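Local atomic coordinates of colicin-B (Escherichia coli, PDB entry 1RH1), a protein that forms channels in the cytoplasmic membrane of Escherichia coli and close relatives, depolarising it and so dissipating cellular energy. Residues Ile69-Leu74 with Gly133-Ile138; Ile138-Val143 with Ile283-Ile288. All blocks are in the same frame, centred on the assembly; numbering follows the deposited sequence.

Overall arrangement
Both contacts lie within the bacteriocin-type region that spans residues 1-309, and both reach the mixed β-sheet whose strands precede the long helix 291-340; the helices of the C-terminal part, to which the pore-forming region belongs, follow in the chain. The contact centres are about 9 Å apart, and strand 139-146 links them: it pairs antiparallel with strand 70-73 on one edge and with strand 281-286 on the other. Interaction 1 comes first along the chain and involves the loop that leads into the central strand, whereas interaction 2 uses that strand itself. I138 belongs to both. The three strands therefore form a continuous piece of sheet, far in sequence from the predicted transmembrane segments 455-475 and 477-497.

Interaction 1: residues Ile69-Leu74 with Gly133-Ile138; sequences IRRIIL and GNEQKI
L74 N donates a hydrogen bond to I138 O, 2.8 Å long and nearly straight (162° at the hydrogen), with the donor tilted 25° from the carbonyl plane. Beside it the two side chains meet at their roots, L74 CB lying 4.1 Å from I138 CB. A water bridges the same two residues, donating a hydrogen bond to L74 O and accepting one from I138 N. Next to this, the CG2 branch of I73 rests on K137 CB at 3.8 Å, the two side chains crossing at about a right angle. The L74-I138 bond carries on the antiparallel pairing of strand 70-73 with strand 139-146, in which the backbones of R70 and I72 bond to M142 and R140. Further along, R71 and E135 approach from opposite directions. The R71 chain is extended, with CG anti to the backbone N (chi1 -176°), which carries the guanidinium out to a long salt bridge, NH2 to E135 OE1 at 3.8 Å. Guanidinium and carboxylate are nearly coplanar, and a second water joins R71 NH2 to E135 OE2. The bend at chi2 brings K137 CD to 3.3 Å from L74 O, and a second bend, at chi4, turns the ammonium group, which forms a salt bridge with E79.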
ATOM      1  N   ILE A  69      -9.753  -8.401  26.476  1.00  4.86           N
ATOM      2  CA  ILE A  69     -10.496  -9.193  25.490  1.00  4.51           C
ATOM      3  C   ILE A  69     -11.514 -10.127  26.117  1.00  5.54           C
ATOM      4  O   ILE A  69     -11.262 -10.796  27.127  1.00  8.26           O
ATOM      5  CB  ILE A  69      -9.566 -10.073  24.636  1.00  2.00           C
ATOM      6  CG1 ILE A  69      -8.498  -9.244  23.980  1.00  2.00           C
ATOM      7  CG2 ILE A  69     -10.365 -10.746  23.543  1.00  2.00           C
ATOM      8  CD1 ILE A  69      -7.495 -10.106  23.215  1.00  2.29           C
ATOM      9  N   ARG A  70     -12.672 -10.144  25.438  1.00  9.39           N
ATOM     10  CA  ARG A  70     -13.836 -10.931  25.810  1.00  2.00           C
ATOM     11  C   ARG A  70     -14.540 -11.569  24.622  1.00  3.15           C
ATOM     12  O   ARG A  70     -14.757 -11.010  23.549  1.00  2.00           O
ATOM     13  CB  ARG A  70     -14.845 -10.073  26.536  1.00  2.00           C
ATOM     14  CG  ARG A  70     -14.360  -9.463  27.821  1.00  3.01           C
ATOM     15  CD  ARG A  70     -14.275 -10.453  28.953  1.00  5.30           C
ATOM     16  NE  ARG A  70     -14.945  -9.832  30.083  1.00  8.61           N
ATOM     17  CZ  ARG A  70     -15.416 -10.475  31.148  1.00  7.73           C
ATOM     18  NH1 ARG A  70     -15.291 -11.800  31.262  1.00  8.26           N
ATOM     19  NH2 ARG A  70     -16.050  -9.765  32.085  1.00  7.60           N
ATOM     20  N   ARG A  71     -14.903 -12.804  24.942  1.00  4.03           N
ATOM     21  CA  ARG A  71     -15.597 -13.718  24.074  1.00  4.38           C
ATOM     22  C   ARG A  71     -17.094 -13.525  24.277  1.00  5.28           C
ATOM     23  O   ARG A  71     -17.700 -13.898  25.289  1.00  5.12           O
ATOM     24  CB  ARG A  71     -15.069 -15.069  24.470  1.00  7.06           C
ATOM     25  CG  ARG A  71     -15.554 -16.229  23.668  1.00 14.34           C
ATOM     26  CD  ARG A  71     -14.645 -17.398  23.967  1.00 16.92           C
ATOM     27  NE  ARG A  71     -15.126 -18.523  23.186  1.00 25.87           N
ATOM     28  CZ  ARG A  71     -14.563 -18.897  22.031  1.00 27.69           C
ATOM     29  NH1 ARG A  71     -13.507 -18.249  21.525  1.00 30.51           N
ATOM     30  NH2 ARG A  71     -15.068 -19.940  21.363  1.00 28.79           N
ATOM     31  N   ILE A  72     -17.655 -12.823  23.288  1.00  4.02           N
ATOM     32  CA  ILE A  72     -19.061 -12.426  23.271  1.00  3.68           C
ATOM     33  C   ILE A  72     -19.805 -13.236  22.209  1.00  3.74           C
ATOM     34  O   ILE A  72     -19.373 -13.383  21.067  1.00  2.00           O
ATOM     35  CB  ILE A  72     -19.038 -10.860  23.070  1.00  2.00           C
ATOM     36  CG1 ILE A  72     -18.723 -10.308  24.431  1.00  2.00           C
ATOM     37  CG2 ILE A  72     -20.340 -10.189  22.697  1.00  2.00           C
ATOM     38  CD1 ILE A  72     -18.182  -8.899  24.332  1.00  6.60           C
ATOM     39  N   ILE A  73     -20.918 -13.828  22.680  1.00  4.80           N
ATOM     40  CA  ILE A  73     -21.732 -14.791  21.939  1.00  5.28           C
ATOM     41  C   ILE A  73     -23.036 -14.194  21.440  1.00  2.00           C
ATOM     42  O   ILE A  73     -23.751 -13.617  22.244  1.00  7.72           O
ATOM     43  CB  ILE A  73     -22.007 -16.003  22.877  1.00  2.00           C
ATOM     44  CG1 ILE A  73     -20.739 -16.623  23.400  1.00  2.00           C
ATOM     45  CG2 ILE A  73     -22.712 -17.076  22.090  1.00  4.14           C
ATOM     46  CD1 ILE A  73     -21.036 -17.683  24.466  1.00  2.00           C
ATOM     47  N   LEU A  74     -23.411 -14.303  20.163  1.00  2.68           N
ATOM     48  CA  LEU A  74     -24.682 -13.755  19.669  1.00  4.58           C
ATOM     49  C   LEU A  74     -25.810 -14.692  20.050  1.00  8.04           C
ATOM     50  O   LEU A  74     -25.651 -15.909  19.920  1.00  9.49           O
ATOM     51  CB  LEU A  74     -24.635 -13.602  18.154  1.00  2.44           C
ATOM     52  CG  LEU A  74     -25.777 -12.926  17.435  1.00  5.11           C
ATOM     53  CD1 LEU A  74     -25.980 -11.521  17.946  1.00  5.58           C
ATOM     54  CD2 LEU A  74     -25.445 -12.834  15.964  1.00  6.82           C
ATOM     55  N   GLY A 133     -14.886 -24.932  14.711  1.00 22.05           N
ATOM     56  CA  GLY A 133     -15.694 -25.162  13.504  1.00 25.45           C
ATOM     57  C   GLY A 133     -17.034 -25.863  13.801  1.00 28.40           C
ATOM     58  O   GLY A 133     -18.000 -25.830  13.033  1.00 27.56           O
ATOM     59  N   ASN A 134     -17.083 -26.482  14.982  1.00 31.32           N
ATOM     60  CA  ASN A 134     -18.213 -27.221  15.503  1.00 32.62           C
ATOM     61  C   ASN A 134     -19.184 -26.348  16.289  1.00 33.21           C
ATOM     62  O   ASN A 134     -19.823 -26.816  17.248  1.00 33.75           O
ATOM     63  CB  ASN A 134     -17.684 -28.333  16.406  1.00 31.57           C
ATOM     64  CG  ASN A 134     -16.679 -29.248  15.733  1.00 35.28           C
ATOM     65  OD1 ASN A 134     -15.627 -29.571  16.303  1.00 35.70           O
ATOM     66  ND2 ASN A 134     -17.000 -29.659  14.501  1.00 34.90           N
ATOM     67  N   GLU A 135     -19.331 -25.076  15.911  1.00 31.38           N
ATOM     68  CA  GLU A 135     -20.172 -24.201  16.711  1.00 36.49           C
ATOM     69  C   GLU A 135     -21.353 -23.653  15.968  1.00 35.93           C
ATOM     70  O   GLU A 135     -21.232 -23.407  14.767  1.00 33.63           O
ATOM     71  CB  GLU A 135     -19.340 -23.057  17.249  1.00 35.31           C
ATOM     72  CG  GLU A 135     -18.553 -23.630  18.401  1.00 41.16           C
ATOM     73  CD  GLU A 135     -17.542 -22.693  19.013  1.00 44.96           C
ATOM     74  OE1 GLU A 135     -17.759 -22.322  20.170  1.00 48.26           O
ATOM     75  OE2 GLU A 135     -16.547 -22.368  18.351  1.00 46.17           O
ATOM     76  N   GLN A 136     -22.482 -23.528  16.696  1.00 33.64           N
ATOM     77  CA  GLN A 136     -23.712 -22.972  16.123  1.00 35.37           C
ATOM     78  C   GLN A 136     -23.796 -21.470  16.331  1.00 31.40           C
ATOM     79  O   GLN A 136     -24.385 -20.721  15.539  1.00 28.35           O
ATOM     80  CB  GLN A 136     -24.971 -23.642  16.748  1.00 38.00           C
ATOM     81  CG  GLN A 136     -26.399 -23.015  16.558  1.00 42.90           C
ATOM     82  CD  GLN A 136     -27.046 -22.896  15.161  1.00 47.14           C
ATOM     83  OE1 GLN A 136     -26.414 -22.952  14.093  1.00 45.72           O
ATOM     84  NE2 GLN A 136     -28.373 -22.702  15.170  1.00 41.47           N
ATOM     85  N   LYS A 137     -23.178 -21.072  17.440  1.00 23.97           N
ATOM     86  CA  LYS A 137     -23.153 -19.682  17.810  1.00 18.96           C
ATOM     87  C   LYS A 137     -22.091 -18.860  17.100  1.00 17.54           C
ATOM     88  O   LYS A 137     -21.022 -19.341  16.699  1.00 18.68           O
ATOM     89  CB  LYS A 137     -22.982 -19.608  19.324  1.00 16.99           C
ATOM     90  CG  LYS A 137     -24.242 -20.076  20.045  1.00  9.90           C
ATOM     91  CD  LYS A 137     -25.434 -19.181  19.707  1.00  3.73           C
ATOM     92  CE  LYS A 137     -26.760 -19.800  20.140  1.00  4.61           C
ATOM     93  NZ  LYS A 137     -26.780 -20.133  21.558  1.00  2.24           N
ATOM     94  N   ILE A 138     -22.490 -17.605  16.877  1.00 13.87           N
ATOM     95  CA  ILE A 138     -21.577 -16.625  16.337  1.00  9.70           C
ATOM     96  C   ILE A 138     -20.971 -15.903  17.522  1.00  7.27           C
ATOM     97  O   ILE A 138     -21.591 -15.092  18.199  1.00  4.83           O
ATOM     98  CB  ILE A 138     -22.332 -15.661  15.418  1.00 10.27           C
ATOM     99  CG1 ILE A 138     -22.732 -16.427  14.176  1.00 10.38           C
ATOM    100  CG2 ILE A 138     -21.476 -14.461  15.035  1.00 10.85           C
ATOM    101  CD1 ILE A 138     -23.629 -15.583  13.264  1.00 12.39           C
TER
HETATM  102  O   HOH W   1     -15.236 -19.847  18.542  1.00  2.00           O
HETATM  103  O   HOH W   2     -25.396 -17.318  17.166  1.00  3.64           O

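Interaction 2: residues Ile138-Val143 with Ile283-Ile288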
ATOM      1  N   ILE A 138     -22.490 -17.605  16.877  1.00 13.87           N
ATOM      2  CA  ILE A 138     -21.577 -16.625  16.337  1.00  9.70           C
ATOM      3  C   ILE A 138     -20.971 -15.903  17.522  1.00  7.27           C
ATOM      4  O   ILE A 138     -21.591 -15.092  18.199  1.00  4.83           O
ATOM      5  CB  ILE A 138     -22.332 -15.661  15.418  1.00 10.27           C
ATOM      6  CG1 ILE A 138     -22.732 -16.427  14.176  1.00 10.38           C
ATOM      7  CG2 ILE A 138     -21.476 -14.461  15.035  1.00 10.85           C
ATOM      8  CD1 ILE A 138     -23.629 -15.583  13.264  1.00 12.39           C
ATOM      9  N   ILE A 139     -19.736 -16.314  17.783  1.00  7.98           N
ATOM     10  CA  ILE A 139     -18.897 -15.755  18.820  1.00  4.27           C
ATOM     11  C   ILE A 139     -18.173 -14.589  18.158  1.00  5.07           C
ATOM     12  O   ILE A 139     -18.040 -14.533  16.927  1.00  6.58           O
ATOM     13  CB  ILE A 139     -17.893 -16.839  19.307  1.00  7.50           C
ATOM     14  CG1 ILE A 139     -18.635 -17.991  19.955  1.00  7.36           C
ATOM     15  CG2 ILE A 139     -16.940 -16.278  20.346  1.00  8.98           C
ATOM     16  CD1 ILE A 139     -18.813 -19.170  18.987  1.00  8.44           C
ATOM     17  N   ARG A 140     -17.739 -13.630  18.990  1.00  4.66           N
ATOM     18  CA  ARG A 140     -16.929 -12.490  18.573  1.00  3.05           C
ATOM     19  C   ARG A 140     -16.050 -11.949  19.715  1.00  2.00           C
ATOM     20  O   ARG A 140     -16.507 -11.706  20.821  1.00  3.10           O
ATOM     21  CB  ARG A 140     -17.880 -11.455  18.033  1.00  2.00           C
ATOM     22  CG  ARG A 140     -17.133 -10.859  16.896  1.00  2.00           C
ATOM     23  CD  ARG A 140     -17.737 -10.935  15.514  1.00  2.00           C
ATOM     24  NE  ARG A 140     -17.923 -12.282  15.040  1.00  2.00           N
ATOM     25  CZ  ARG A 140     -18.224 -12.507  13.762  1.00  2.00           C
ATOM     26  NH1 ARG A 140     -18.351 -11.504  12.891  1.00  2.00           N
ATOM     27  NH2 ARG A 140     -18.455 -13.747  13.352  1.00  2.00           N
ATOM     28  N   LEU A 141     -14.733 -11.842  19.556  1.00  2.00           N
ATOM     29  CA  LEU A 141     -13.839 -11.308  20.580  1.00  2.00           C
ATOM     30  C   LEU A 141     -13.832  -9.800  20.525  1.00  2.12           C
ATOM     31  O   LEU A 141     -13.466  -9.214  19.511  1.00  3.08           O
ATOM     32  CB  LEU A 141     -12.427 -11.784  20.360  1.00  2.00           C
ATOM     33  CG  LEU A 141     -12.199 -13.264  20.469  1.00  2.00           C
ATOM     34  CD1 LEU A 141     -10.825 -13.562  20.013  1.00  2.00           C
ATOM     35  CD2 LEU A 141     -12.329 -13.732  21.900  1.00  4.61           C
ATOM     36  N   MET A 142     -14.248  -9.138  21.588  1.00  2.00           N
ATOM     37  CA  MET A 142     -14.291  -7.702  21.561  1.00  2.00           C
ATOM     38  C   MET A 142     -13.286  -7.137  22.534  1.00  2.00           C
ATOM     39  O   MET A 142     -13.066  -7.668  23.618  1.00  2.00           O
ATOM     40  CB  MET A 142     -15.699  -7.229  21.903  1.00  2.44           C
ATOM     41  CG  MET A 142     -16.721  -7.545  20.827  1.00  2.53           C
ATOM     42  SD  MET A 142     -18.416  -7.017  21.143  1.00  2.00           S
ATOM     43  CE  MET A 142     -19.027  -7.525  19.580  1.00  2.00           C
ATOM     44  N   VAL A 143     -12.654  -6.042  22.103  1.00  4.77           N
ATOM     45  CA  VAL A 143     -11.655  -5.307  22.882  1.00  5.96           C
ATOM     46  C   VAL A 143     -12.070  -3.861  22.874  1.00  6.11           C
ATOM     47  O   VAL A 143     -12.545  -3.319  21.880  1.00  7.45           O
ATOM     48  CB  VAL A 143     -10.226  -5.283  22.312  1.00  5.26           C
ATOM     49  CG1 VAL A 143      -9.278  -5.387  23.488  1.00  4.34           C
ATOM     50  CG2 VAL A 143      -9.978  -6.394  21.300  1.00 12.85           C
ATOM     51  N   ILE A 283     -14.068   0.355  19.946  1.00  2.00           N
ATOM     52  CA  ILE A 283     -14.324  -1.044  20.144  1.00  2.00           C
ATOM     53  C   ILE A 283     -13.936  -1.865  18.937  1.00  2.00           C
ATOM     54  O   ILE A 283     -14.128  -1.483  17.789  1.00  2.00           O
ATOM     55  CB  ILE A 283     -15.817  -1.093  20.561  1.00  4.36           C
ATOM     56  CG1 ILE A 283     -16.201  -2.509  20.862  1.00  4.65           C
ATOM     57  CG2 ILE A 283     -16.705  -0.511  19.497  1.00  2.00           C
ATOM     58  CD1 ILE A 283     -17.485  -2.473  21.714  1.00  5.26           C
ATOM     59  N   SER A 284     -13.276  -2.974  19.244  1.00  2.00           N
ATOM     60  CA  SER A 284     -12.780  -3.897  18.233  1.00  3.27           C
ATOM     61  C   SER A 284     -13.446  -5.263  18.297  1.00  5.49           C
ATOM     62  O   SER A 284     -13.457  -5.892  19.355  1.00  6.75           O
ATOM     63  CB  SER A 284     -11.296  -4.099  18.394  1.00  2.00           C
ATOM     64  OG  SER A 284     -10.850  -4.820  17.252  1.00  6.49           O
ATOM     65  N   ALA A 285     -13.959  -5.763  17.167  1.00  2.85           N
ATOM     66  CA  ALA A 285     -14.700  -7.015  17.146  1.00  2.00           C
ATOM     67  C   ALA A 285     -14.180  -8.012  16.123  1.00  4.74           C
ATOM     68  O   ALA A 285     -14.492  -7.943  14.929  1.00  7.97           O
ATOM     69  CB  ALA A 285     -16.160  -6.724  16.842  1.00  2.00           C
ATOM     70  N   VAL A 286     -13.432  -8.991  16.631  1.00  2.00           N
ATOM     71  CA  VAL A 286     -12.763 -10.005  15.826  1.00  3.63           C
ATOM     72  C   VAL A 286     -13.415 -11.380  15.798  1.00  2.00           C
ATOM     73  O   VAL A 286     -13.992 -11.851  16.763  1.00  2.00           O
ATOM     74  CB  VAL A 286     -11.303 -10.078  16.350  1.00  5.36           C
ATOM     75  CG1 VAL A 286     -10.488 -11.225  15.777  1.00  2.00           C
ATOM     76  CG2 VAL A 286     -10.635  -8.786  15.925  1.00  2.07           C
ATOM     77  N   GLU A 287     -13.244 -12.061  14.678  1.00  2.00           N
ATOM     78  CA  GLU A 287     -13.697 -13.418  14.437  1.00  4.70           C
ATOM     79  C   GLU A 287     -12.580 -14.461  14.591  1.00  7.85           C
ATOM     80  O   GLU A 287     -11.630 -14.487  13.799  1.00  8.52           O
ATOM     81  CB  GLU A 287     -14.263 -13.436  13.049  1.00  3.89           C
ATOM     82  CG  GLU A 287     -14.821 -14.760  12.592  1.00  9.88           C
ATOM     83  CD  GLU A 287     -15.299 -14.687  11.158  1.00 15.61           C
ATOM     84  OE1 GLU A 287     -16.459 -15.021  10.920  1.00 18.08           O
ATOM     85  OE2 GLU A 287     -14.514 -14.290  10.291  1.00 18.93           O
ATOM     86  N   ILE A 288     -12.670 -15.328  15.617  1.00  4.84           N
ATOM     87  CA  ILE A 288     -11.728 -16.416  15.901  1.00  7.31           C
ATOM     88  C   ILE A 288     -11.839 -17.378  14.705  1.00 12.17           C
ATOM     89  O   ILE A 288     -12.899 -17.977  14.513  1.00 12.35           O
ATOM     90  CB  ILE A 288     -12.081 -17.220  17.222  1.00  4.00           C
ATOM     91  CG1 ILE A 288     -13.194 -16.553  18.015  1.00  9.51           C
ATOM     92  CG2 ILE A 288     -10.880 -17.313  18.128  1.00  2.00           C
ATOM     93  CD1 ILE A 288     -14.628 -16.780  17.412  1.00 11.35           C
TER
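L141 and V286 form a hydrogen-bonded antiparallel pair, as do V143 and S284, with the non-hydrogen-bonded pair M142-A285 between them; the short strand axes run at 152° and approach to 4.5 Å. Each hydrogen-bonded pair is joined by two N-H···O bonds, such as S284 N to V143 O at 2.8 Å, and M142 CA adds a CA-H···O contact to S284 O at 3.0 Å. On the face carrying M142 and A285, the extended methionine chain brings CE to 4.0 Å from A285 CB. The other face holds L141, V143, S284 and V286, where V143 CG2 meets S284 CB. Past V286, I288 points toward strand 139-146: its CD1 reaches I139 CG2 at 3.8 Å, the two side chains crossing at about a right angle, and CG2 touches L141 CD1. R140 bends at chi2 and chi3 so that NE donates to I139 O (2.9 Å), close to the guanidinium plane. Its NH2 makes a salt bridge to E287 OE1 at 3.4 Å. The R140 and E287 side chains run side by side, with E287 CB over one guanidinium face and the carboxylate plane turned 65° from it. E287 OE2 is hydrogen-bonded to the hydroxyl of S24, a TonB-box residue, and S284 OG to L171 O. In the mixed β-sheet strand 139-146 lies between strands 70-73 and 281-286, the latter also pairing with 266-271, while M182 and Q180 pack against V286 and I288.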